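Local coordinates for MHC class I-like protein MILL2 (Mus musculus, PDB 6A97) that binds to heparan sulfate proteoglycans on the surface of fibroblasts, as a GPI-anchored member of the MHC class I family, at residues I46-E51 and R188-L193; L25-R30 and A115-E120; L54-D59 and N85-E90. All coordinates share one frame; numbering follows the deposited sequence.

Interaction 1: I46-E51 and R188-L193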
loop_
_atom_site.group_PDB
_atom_site.type_symbol
_atom_site.label_atom_id
_atom_site.label_comp_id
_atom_site.label_asym_id
_atom_site.label_seq_id
_atom_site.Cartn_x
_atom_site.Cartn_y
_atom_site.Cartn_z
ATOM N N ILE A 46 1.996 22.000 -16.341
ATOM C CA ILE A 46 3.094 22.066 -15.389
ATOM C C ILE A 46 2.711 21.424 -14.062
ATOM O O ILE A 46 1.706 21.796 -13.446
ATOM C CB ILE A 46 3.526 23.518 -15.144
ATOM C CG1 ILE A 46 4.122 24.116 -16.420
ATOM C CG2 ILE A 46 4.531 23.593 -14.018
ATOM C CD1 ILE A 46 4.723 25.482 -16.211
ATOM N N TYR A 47 3.517 20.455 -13.634
ATOM C CA TYR A 47 3.281 19.728 -12.392
ATOM C C TYR A 47 4.355 20.015 -11.351
ATOM O O TYR A 47 5.548 19.915 -11.633
ATOM C CB TYR A 47 3.228 18.219 -12.654
ATOM C CG TYR A 47 2.100 17.799 -13.563
ATOM C CD1 TYR A 47 0.918 17.293 -13.038
ATOM C CD2 TYR A 47 2.210 17.927 -14.945
ATOM C CE1 TYR A 47 -0.119 16.912 -13.859
ATOM C CE2 TYR A 47 1.176 17.553 -15.778
ATOM C CZ TYR A 47 0.013 17.048 -15.225
ATOM O OH TYR A 47 -1.022 16.672 -16.039
ATOM N N VAL A 48 3.925 20.374 -10.146
ATOM C CA VAL A 48 4.833 20.476 -9.013
ATOM C C VAL A 48 4.510 19.362 -8.027
ATOM O O VAL A 48 3.386 19.280 -7.522
ATOM C CB VAL A 48 4.735 21.835 -8.304
ATOM C CG1 VAL A 48 5.842 21.966 -7.264
ATOM C CG2 VAL A 48 4.819 22.963 -9.314
ATOM N N ASP A 49 5.494 18.500 -7.776
ATOM C CA ASP A 49 5.328 17.350 -6.892
ATOM C C ASP A 49 4.127 16.514 -7.320
ATOM O O ASP A 49 3.307 16.113 -6.494
ATOM C CB ASP A 49 5.191 17.809 -5.437
ATOM C CG ASP A 49 6.433 18.540 -4.943
ATOM O OD1 ASP A 49 7.526 18.301 -5.500
ATOM O OD2 ASP A 49 6.317 19.356 -4.006
ATOM N N GLU A 50 4.042 16.283 -8.631
ATOM C CA GLU A 50 3.001 15.480 -9.281
ATOM C C GLU A 50 1.616 16.141 -9.305
ATOM O O GLU A 50 0.668 15.553 -9.822
ATOM C CB GLU A 50 2.886 14.094 -8.625
ATOM C CG GLU A 50 4.218 13.401 -8.353
ATOM C CD GLU A 50 5.017 13.159 -9.612
ATOM O OE1 GLU A 50 6.261 13.270 -9.557
ATOM O OE2 GLU A 50 4.403 12.856 -10.657
ATOM N N GLU A 51 1.491 17.350 -8.764
ATOM C CA GLU A 51 0.205 18.056 -8.796
ATOM C C GLU A 51 0.156 19.134 -9.882
ATOM O O GLU A 51 1.052 19.974 -9.980
ATOM C CB GLU A 51 -0.099 18.683 -7.435
ATOM C CG GLU A 51 -0.175 17.672 -6.309
ATOM C CD GLU A 51 -1.158 16.556 -6.607
ATOM O OE1 GLU A 51 -0.732 15.381 -6.659
ATOM O OE2 GLU A 51 -2.357 16.857 -6.798
ATOM N N ARG A 188 10.802 29.205 -7.088
ATOM C CA ARG A 188 9.804 30.260 -7.023
ATOM C C ARG A 188 8.413 29.659 -6.803
ATOM O O ARG A 188 7.626 30.183 -6.017
ATOM C CB ARG A 188 9.845 31.109 -8.294
ATOM C CG ARG A 188 9.195 32.476 -8.157
ATOM C CD ARG A 188 9.303 33.277 -9.449
ATOM N NE ARG A 188 8.662 32.600 -10.573
ATOM C CZ ARG A 188 9.320 32.027 -11.576
ATOM N NH1 ARG A 188 10.645 32.054 -11.604
ATOM N NH2 ARG A 188 8.654 31.430 -12.557
ATOM N N TYR A 189 8.124 28.546 -7.478
ATOM C CA TYR A 189 6.847 27.850 -7.305
ATOM C C TYR A 189 6.664 27.325 -5.883
ATOM O O TYR A 189 5.584 27.444 -5.305
ATOM C CB TYR A 189 6.716 26.676 -8.278
ATOM C CG TYR A 189 6.600 27.040 -9.741
ATOM C CD1 TYR A 189 6.299 28.335 -10.144
ATOM C CD2 TYR A 189 6.770 26.073 -10.720
ATOM C CE1 TYR A 189 6.187 28.657 -11.492
ATOM C CE2 TYR A 189 6.659 26.380 -12.062
ATOM C CZ TYR A 189 6.367 27.671 -12.446
ATOM O OH TYR A 189 6.260 27.960 -13.791
ATOM N N LEU A 190 7.715 26.724 -5.334
ATOM C CA LEU A 190 7.648 26.122 -4.004
ATOM C C LEU A 190 7.350 27.155 -2.924
ATOM O O LEU A 190 6.661 26.861 -1.946
ATOM C CB LEU A 190 8.953 25.390 -3.681
ATOM C CG LEU A 190 9.133 24.038 -4.369
ATOM C CD1 LEU A 190 10.522 23.465 -4.104
ATOM C CD2 LEU A 190 8.045 23.070 -3.914
ATOM N N ALA A 191 7.866 28.365 -3.108
ATOM C CA ALA A 191 7.602 29.453 -2.172
ATOM C C ALA A 191 6.123 29.841 -2.192
ATOM O O ALA A 191 5.497 29.993 -1.143
ATOM C CB ALA A 191 8.474 30.655 -2.498
ATOM N N SER A 192 5.571 29.983 -3.393
ATOM C CA SER A 192 4.167 30.334 -3.568
ATOM C C SER A 192 3.231 29.223 -3.107
ATOM O O SER A 192 2.050 29.461 -2.864
ATOM C CB SER A 192 3.885 30.672 -5.032
ATOM O OG SER A 192 4.759 31.684 -5.503
ATOM N N LEU A 193 3.765 28.012 -2.980
ATOM C CA LEU A 193 2.963 26.864 -2.588
ATOM C C LEU A 193 2.927 26.678 -1.078
ATOM O O LEU A 193 1.932 26.194 -0.544
ATOM C CB LEU A 193 3.488 25.588 -3.253
ATOM C CG LEU A 193 2.646 24.991 -4.386
ATOM C CD1 LEU A 193 2.821 25.784 -5.674
ATOM C CD2 LEU A 193 2.980 23.519 -4.608
#

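Interaction 2: L25-R30 and A115-E120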
loop_
_atom_site.group_PDB
_atom_site.type_symbol
_atom_site.label_atom_id
_atom_site.label_comp_id
_atom_site.label_asym_id
_atom_site.label_seq_id
_atom_site.Cartn_x
_atom_site.Cartn_y
_atom_site.Cartn_z
ATOM N N LEU A 25 9.726 19.385 -10.553
ATOM C CA LEU A 25 9.013 20.234 -11.499
ATOM C C LEU A 25 8.978 19.515 -12.836
ATOM O O LEU A 25 10.019 19.111 -13.348
ATOM C CB LEU A 25 9.689 21.599 -11.637
ATOM C CG LEU A 25 9.253 22.472 -12.817
ATOM C CD1 LEU A 25 7.760 22.746 -12.764
ATOM C CD2 LEU A 25 10.035 23.778 -12.848
ATOM N N ARG A 26 7.787 19.336 -13.396
ATOM C CA ARG A 26 7.653 18.604 -14.650
ATOM C C ARG A 26 6.756 19.330 -15.642
ATOM O O ARG A 26 5.645 19.739 -15.306
ATOM C CB ARG A 26 7.104 17.198 -14.401
ATOM C CG ARG A 26 6.931 16.373 -15.675
ATOM C CD ARG A 26 6.318 15.010 -15.369
ATOM N NE ARG A 26 7.174 14.200 -14.504
ATOM C CZ ARG A 26 8.060 13.308 -14.944
ATOM N NH1 ARG A 26 8.791 12.615 -14.079
ATOM N NH2 ARG A 26 8.216 13.103 -16.245
ATOM N N TYR A 27 7.256 19.483 -16.862
ATOM C CA TYR A 27 6.496 20.053 -17.964
ATOM C C TYR A 27 6.051 18.927 -18.873
ATOM O O TYR A 27 6.893 18.213 -19.418
ATOM C CB TYR A 27 7.336 21.045 -18.774
ATOM C CG TYR A 27 7.911 22.211 -18.002
ATOM C CD1 TYR A 27 9.066 22.063 -17.239
ATOM C CD2 TYR A 27 7.325 23.474 -18.076
ATOM C CE1 TYR A 27 9.612 23.132 -16.551
ATOM C CE2 TYR A 27 7.863 24.552 -17.391
ATOM C CZ TYR A 27 9.004 24.375 -16.630
ATOM O OH TYR A 27 9.546 25.439 -15.943
ATOM N N ASN A 28 4.744 18.747 -19.025
ATOM C CA ASN A 28 4.222 17.818 -20.018
ATOM C C ASN A 28 3.728 18.602 -21.227
ATOM O O ASN A 28 2.743 19.340 -21.143
ATOM C CB ASN A 28 3.107 16.953 -19.431
ATOM C CG ASN A 28 3.648 15.750 -18.676
ATOM O OD1 ASN A 28 4.850 15.633 -18.463
ATOM N ND2 ASN A 28 2.762 14.850 -18.273
ATOM N N VAL A 29 4.433 18.455 -22.344
ATOM C CA VAL A 29 4.157 19.237 -23.542
ATOM C C VAL A 29 3.634 18.343 -24.651
ATOM O O VAL A 29 4.139 17.238 -24.864
ATOM C CB VAL A 29 5.424 19.975 -24.042
ATOM C CG1 VAL A 29 5.114 20.823 -25.261
ATOM C CG2 VAL A 29 6.024 20.830 -22.936
ATOM N N ARG A 30 2.622 18.814 -25.368
ATOM C CA ARG A 30 2.124 18.072 -26.517
ATOM C C ARG A 30 1.685 19.006 -27.639
ATOM O O ARG A 30 1.009 20.000 -27.389
ATOM C CB ARG A 30 0.964 17.169 -26.101
ATOM C CG ARG A 30 0.229 16.551 -27.268
ATOM C CD ARG A 30 -0.683 15.436 -26.808
ATOM N NE ARG A 30 -1.690 15.914 -25.869
ATOM C CZ ARG A 30 -2.923 16.273 -26.216
ATOM N NH1 ARG A 30 -3.304 16.203 -27.487
ATOM N NH2 ARG A 30 -3.780 16.689 -25.290
ATOM N N ALA A 115 6.481 15.775 -25.207
ATOM C CA ALA A 115 7.719 15.960 -24.476
ATOM C C ALA A 115 7.433 15.972 -22.988
ATOM O O ALA A 115 6.420 16.505 -22.551
ATOM C CB ALA A 115 8.413 17.255 -24.898
ATOM N N THR A 116 8.312 15.364 -22.204
ATOM C CA THR A 116 8.258 15.583 -20.773
ATOM C C THR A 116 9.643 16.016 -20.330
ATOM O O THR A 116 10.657 15.477 -20.782
ATOM C CB THR A 116 7.770 14.340 -19.994
ATOM O OG1 THR A 116 7.604 14.692 -18.619
ATOM C CG2 THR A 116 8.754 13.153 -20.102
ATOM N N LEU A 117 9.694 17.016 -19.464
ATOM C CA LEU A 117 10.979 17.575 -19.085
ATOM C C LEU A 117 10.859 18.291 -17.762
ATOM O O LEU A 117 9.754 18.588 -17.308
ATOM C CB LEU A 117 11.480 18.510 -20.188
ATOM C CG LEU A 117 10.692 19.792 -20.497
ATOM C CD1 LEU A 117 11.308 21.024 -19.819
ATOM C CD2 LEU A 117 10.506 19.989 -21.996
ATOM N N GLY A 118 11.994 18.550 -17.130
ATOM C CA GLY A 118 11.985 19.268 -15.873
ATOM C C GLY A 118 13.187 18.970 -15.008
ATOM O O GLY A 118 14.232 18.556 -15.502
ATOM N N CYS A 119 13.035 19.183 -13.708
ATOM C CA CYS A 119 14.149 19.033 -12.790
ATOM C C CYS A 119 13.661 18.542 -11.444
ATOM O O CYS A 119 12.492 18.712 -11.088
ATOM C CB CYS A 119 14.899 20.354 -12.626
ATOM S SG CYS A 119 13.889 21.679 -11.897
ATOM N N GLU A 120 14.572 17.934 -10.697
ATOM C CA GLU A 120 14.253 17.355 -9.406
ATOM C C GLU A 120 15.204 17.895 -8.346
ATOM O O GLU A 120 16.421 17.758 -8.463
ATOM C CB GLU A 120 14.328 15.829 -9.483
ATOM C CG GLU A 120 13.904 15.101 -8.222
ATOM C CD GLU A 120 13.826 13.601 -8.433
ATOM O OE1 GLU A 120 13.004 12.944 -7.760
ATOM O OE2 GLU A 120 14.584 13.078 -9.280
#

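Interaction 3: L54-D59 and N85-E90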
loop_
_atom_site.group_PDB
_atom_site.type_symbol
_atom_site.label_atom_id
_atom_site.label_comp_id
_atom_site.label_asym_id
_atom_site.label_seq_id
_atom_site.Cartn_x
_atom_site.Cartn_y
_atom_site.Cartn_z
ATOM N N LEU A 54 -0.003 24.603 -13.368
ATOM C CA LEU A 54 -0.274 25.602 -14.388
ATOM C C LEU A 54 -0.590 24.925 -15.704
ATOM O O LEU A 54 -0.116 23.817 -15.976
ATOM C CB LEU A 54 0.922 26.548 -14.560
ATOM C CG LEU A 54 1.246 27.511 -13.422
ATOM C CD1 LEU A 54 2.635 28.120 -13.618
ATOM C CD2 LEU A 54 0.185 28.600 -13.350
ATOM N N LYS A 55 -1.371 25.608 -16.528
ATOM C CA LYS A 55 -1.668 25.132 -17.865
ATOM C C LYS A 55 -1.633 26.273 -18.869
ATOM O O LYS A 55 -2.144 27.360 -18.596
ATOM C CB LYS A 55 -3.047 24.468 -17.933
ATOM C CG LYS A 55 -3.504 24.303 -19.380
ATOM C CD LYS A 55 -4.878 23.736 -19.526
ATOM C CE LYS A 55 -5.949 24.783 -19.355
ATOM N NZ LYS A 55 -7.257 24.243 -19.833
ATOM N N TYR A 56 -1.033 26.020 -20.026
ATOM C CA TYR A 56 -1.226 26.883 -21.181
ATOM C C TYR A 56 -1.648 26.026 -22.352
ATOM O O TYR A 56 -0.960 25.069 -22.702
ATOM C CB TYR A 56 0.040 27.665 -21.542
ATOM C CG TYR A 56 -0.082 28.389 -22.871
ATOM C CD1 TYR A 56 0.824 28.163 -23.897
ATOM C CD2 TYR A 56 -1.121 29.290 -23.101
ATOM C CE1 TYR A 56 0.714 28.820 -25.113
ATOM C CE2 TYR A 56 -1.246 29.950 -24.318
ATOM C CZ TYR A 56 -0.319 29.711 -25.320
ATOM O OH TYR A 56 -0.420 30.356 -26.535
ATOM N N ASN A 57 -2.778 26.370 -22.958
ATOM C CA ASN A 57 -3.262 25.640 -24.118
ATOM C C ASN A 57 -3.415 26.570 -25.311
ATOM O O ASN A 57 -4.338 27.379 -25.353
ATOM C CB ASN A 57 -4.592 24.955 -23.796
ATOM C CG ASN A 57 -5.052 24.027 -24.904
ATOM O OD1 ASN A 57 -4.403 23.912 -25.946
ATOM N ND2 ASN A 57 -6.169 23.342 -24.674
ATOM N N GLY A 58 -2.511 26.451 -26.278
ATOM C CA GLY A 58 -2.512 27.333 -27.431
ATOM C C GLY A 58 -3.497 26.929 -28.512
ATOM O O GLY A 58 -3.478 27.484 -29.609
ATOM N N ASP A 59 -4.346 25.952 -28.208
ATOM C CA ASP A 59 -5.384 25.527 -29.140
ATOM C C ASP A 59 -6.346 26.688 -29.396
ATOM O O ASP A 59 -6.951 27.215 -28.464
ATOM C CB ASP A 59 -6.133 24.308 -28.594
ATOM C CG ASP A 59 -7.175 23.767 -29.562
ATOM O OD1 ASP A 59 -7.282 24.281 -30.695
ATOM O OD2 ASP A 59 -7.886 22.810 -29.189
ATOM N N ASN A 85 4.581 34.402 -16.847
ATOM C CA ASN A 85 5.871 33.703 -16.939
ATOM C C ASN A 85 5.795 32.441 -17.792
ATOM O O ASN A 85 6.740 32.098 -18.506
ATOM C CB ASN A 85 6.394 33.329 -15.548
ATOM C CG ASN A 85 6.896 34.526 -14.774
ATOM O OD1 ASN A 85 7.190 35.574 -15.353
ATOM N ND2 ASN A 85 7.014 34.375 -13.459
ATOM N N LEU A 86 4.663 31.752 -17.710
ATOM C CA LEU A 86 4.448 30.526 -18.467
ATOM C C LEU A 86 4.490 30.788 -19.972
ATOM O O LEU A 86 4.995 29.965 -20.743
ATOM C CB LEU A 86 3.114 29.892 -18.068
ATOM C CG LEU A 86 2.638 28.675 -18.860
ATOM C CD1 LEU A 86 3.713 27.598 -18.903
ATOM C CD2 LEU A 86 1.361 28.127 -18.250
ATOM N N LEU A 87 3.960 31.936 -20.390
ATOM C CA LEU A 87 3.984 32.315 -21.802
ATOM C C LEU A 87 5.415 32.383 -22.348
ATOM O O LEU A 87 5.664 32.034 -23.503
ATOM C CB LEU A 87 3.287 33.664 -22.012
ATOM C CG LEU A 87 1.793 33.714 -21.674
ATOM C CD1 LEU A 87 1.237 35.106 -21.926
ATOM C CD2 LEU A 87 1.027 32.676 -22.486
ATOM N N LYS A 88 6.351 32.840 -21.517
ATOM C CA LYS A 88 7.755 32.920 -21.922
ATOM C C LYS A 88 8.372 31.532 -22.040
ATOM O O LYS A 88 9.182 31.276 -22.932
ATOM C CB LYS A 88 8.557 33.770 -20.935
ATOM C CG LYS A 88 8.472 35.265 -21.204
ATOM C CD LYS A 88 8.315 36.068 -19.922
ATOM C CE LYS A 88 9.530 35.954 -19.018
ATOM N NZ LYS A 88 9.367 36.787 -17.790
ATOM N N VAL A 89 7.984 30.641 -21.133
ATOM C CA VAL A 89 8.463 29.264 -21.161
ATOM C C VAL A 89 8.008 28.572 -22.442
ATOM O O VAL A 89 8.781 27.861 -23.079
ATOM C CB VAL A 89 7.970 28.470 -19.932
ATOM C CG1 VAL A 89 8.286 26.992 -20.081
ATOM C CG2 VAL A 89 8.599 29.019 -18.668
ATOM N N GLU A 90 6.755 28.794 -22.828
ATOM C CA GLU A 90 6.224 28.177 -24.040
ATOM C C GLU A 90 6.997 28.641 -25.268
ATOM O O GLU A 90 7.259 27.843 -26.169
ATOM C CB GLU A 90 4.737 28.485 -24.209
ATOM C CG GLU A 90 4.087 27.756 -25.380
ATOM C CD GLU A 90 4.022 28.605 -26.641
ATOM O OE1 GLU A 90 4.514 29.753 -26.618
ATOM O OE2 GLU A 90 3.476 28.120 -27.657
#

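Interaction 1: I46-E51 and R188-L193
Tyr189 reaches down from helix 171-193 onto the end of strand 42-48, and its ring lies against Val48 and Ile46. Followed from CB outward, the side chain first sets CG anti to its carbonyl carbon (chi1 -68°), which sends the ring back along the strand, from Val48 toward Ile46. The ring atoms then do the touching: CD2 meets Val48 CG2 at 3.9 Å, CE2 lies 4.0 Å from Ile46 CG2, and at the tip OH comes within 3.8 Å of Ile46 CD1. Both CG2 methyls approach the ring obliquely, whereas the Ile46 side chain as a whole crosses that of Tyr189 at about a right angle. Val48 divides its two branches between partners. While CG2 serves the tyrosine, CG1 touches Leu190 CD2 at 4.2 Å and Leu193 CD2 at the same distance. Next to the turn, Leu190 CD2 passes 4.1 Å from Asp49 OD2, a carboxylate oxygen already hydrogen-bonded to His23. Beyond Val48 the chain reverses in a type I' beta turn ending at Glu51, closed by Glu51 N to Val48 O at 3.0 Å. The axes of strand and helix approach to 10.5 Å at a signed angle of -63°, in keeping with an alpha-2 helix laid across the sheet of an MHC class I platform. No hydrogen bond joins the two segments, so their cohesion rests on apolar surface, with the charge of Asp49 kept to the margin.

Interaction 2: L25-R30 and A115-E120
Thr116 OG1 sits at the centre of a polar chain across the strands: it donates to Asn28 OD1 at 2.9 Å and accepts from Arg26 NH2, also at 2.9 Å. The first bond runs close to the line of the Asn28 carbonyl; in the second, OG1 stands 15° out of the guanidinium plane. A bend at chi3 (-63°) turns the arginine so that the edge of its guanidinium meets Thr116. The buried hydroxyl thus both donates and accepts, which fixes its rotation. The backbone ladder is antiparallel, with hydrogen-bonded pairs at Leu25–Cys119, Tyr27–Leu117 and Val29–Ala115; Tyr27 N to Leu117 O is short, 2.7 Å, and nearly straight at 176°. Gly118 faces Arg26 with backbone angles that call for glycine, and its CA lies 3.2 Å from Leu25 O. On the other face of the sheet Leu117 CD1 packs on Tyr27 CD1 at 3.6 Å; the backbone O of Leu117 meets that ring's edge, in its plane. That sheet face carries the helices: Tyr27 meets His185 of helix 171-193 and Val89 of helix 75-96, Leu117 meets Phe177 and Leu93 of the same two, and Cys119 is disulfide-bonded to Cys182; strands 42-48 and 127-135 flank the pair.

Interaction 3: L54-D59 and N85-E90
The ring of Tyr56 meets two residues of helix 75-96, one over its face and the other at its edge. Leu87 CD2 lies over the face, 4.2 Å from the ring centroid and 18° off the normal, a CH-pi contact in which the leucine crosses the tyrosine at about a right angle. The nearest ring atom to that methyl is CE2, so it is displaced toward the rim. Gly58 N lies above the opposite face, over its centre, where the chain leaves the strand. Glu90 takes the CD1–CE1 edge: its CG approaches CE1 to 3.5 Å, and the carboxylate plane is turned 83° from the ring. The glutamate chain is bent at chi2, which brings OE2 into the ring plane, and the same oxygen forms a salt bridge with Arg94. This is the alpha-1 half of an MHC class I platform, where a long helix lies on an antiparallel sheet; the axes of strand segment 54-57 and helix segment 85-90 cross at -56° and approach to 9.2 Å. Nearer the sheet, Leu86 lays a single methyl against the strand. With CG anti to N, its CD2 drops to 3.6 Å from Tyr56 CB and equally close to Lys55 C, and it reaches Leu54 CB at 4.0 Å. Leu54 also touches Tyr189, and Leu86 touches Ile46, so this lower layer runs on toward the middle of the sheet. At the strand's end, Asn57 OD1 accepts from Asp59 N at 3.0 Å in an Asx turn, with the donor well above the carbonyl plane.

How the interactions relate
From the N terminus, strand 23-31 comes first, and interaction 2 pairs it with strand 113-121, closing a loop that spans the rest of alpha-1. Interaction 1 starts inside that loop, at strand 42-48, but ends beyond it on helix 171-193, so the two cross. Interaction 3, between strand 51-57 and helix 75-96, falls wholly within both loops and stays in alpha-1, whereas the others join alpha-1 to alpha-2. Their strands are neighbours in one sheet: Tyr47 N lies 2.8 Å from Arg26 O, and Ile46 N 2.8 Å from Leu54 O, both probable hydrogen bonds. Above the sheet, Ile46 touches Tyr27 and Leu86, linking all three contacts.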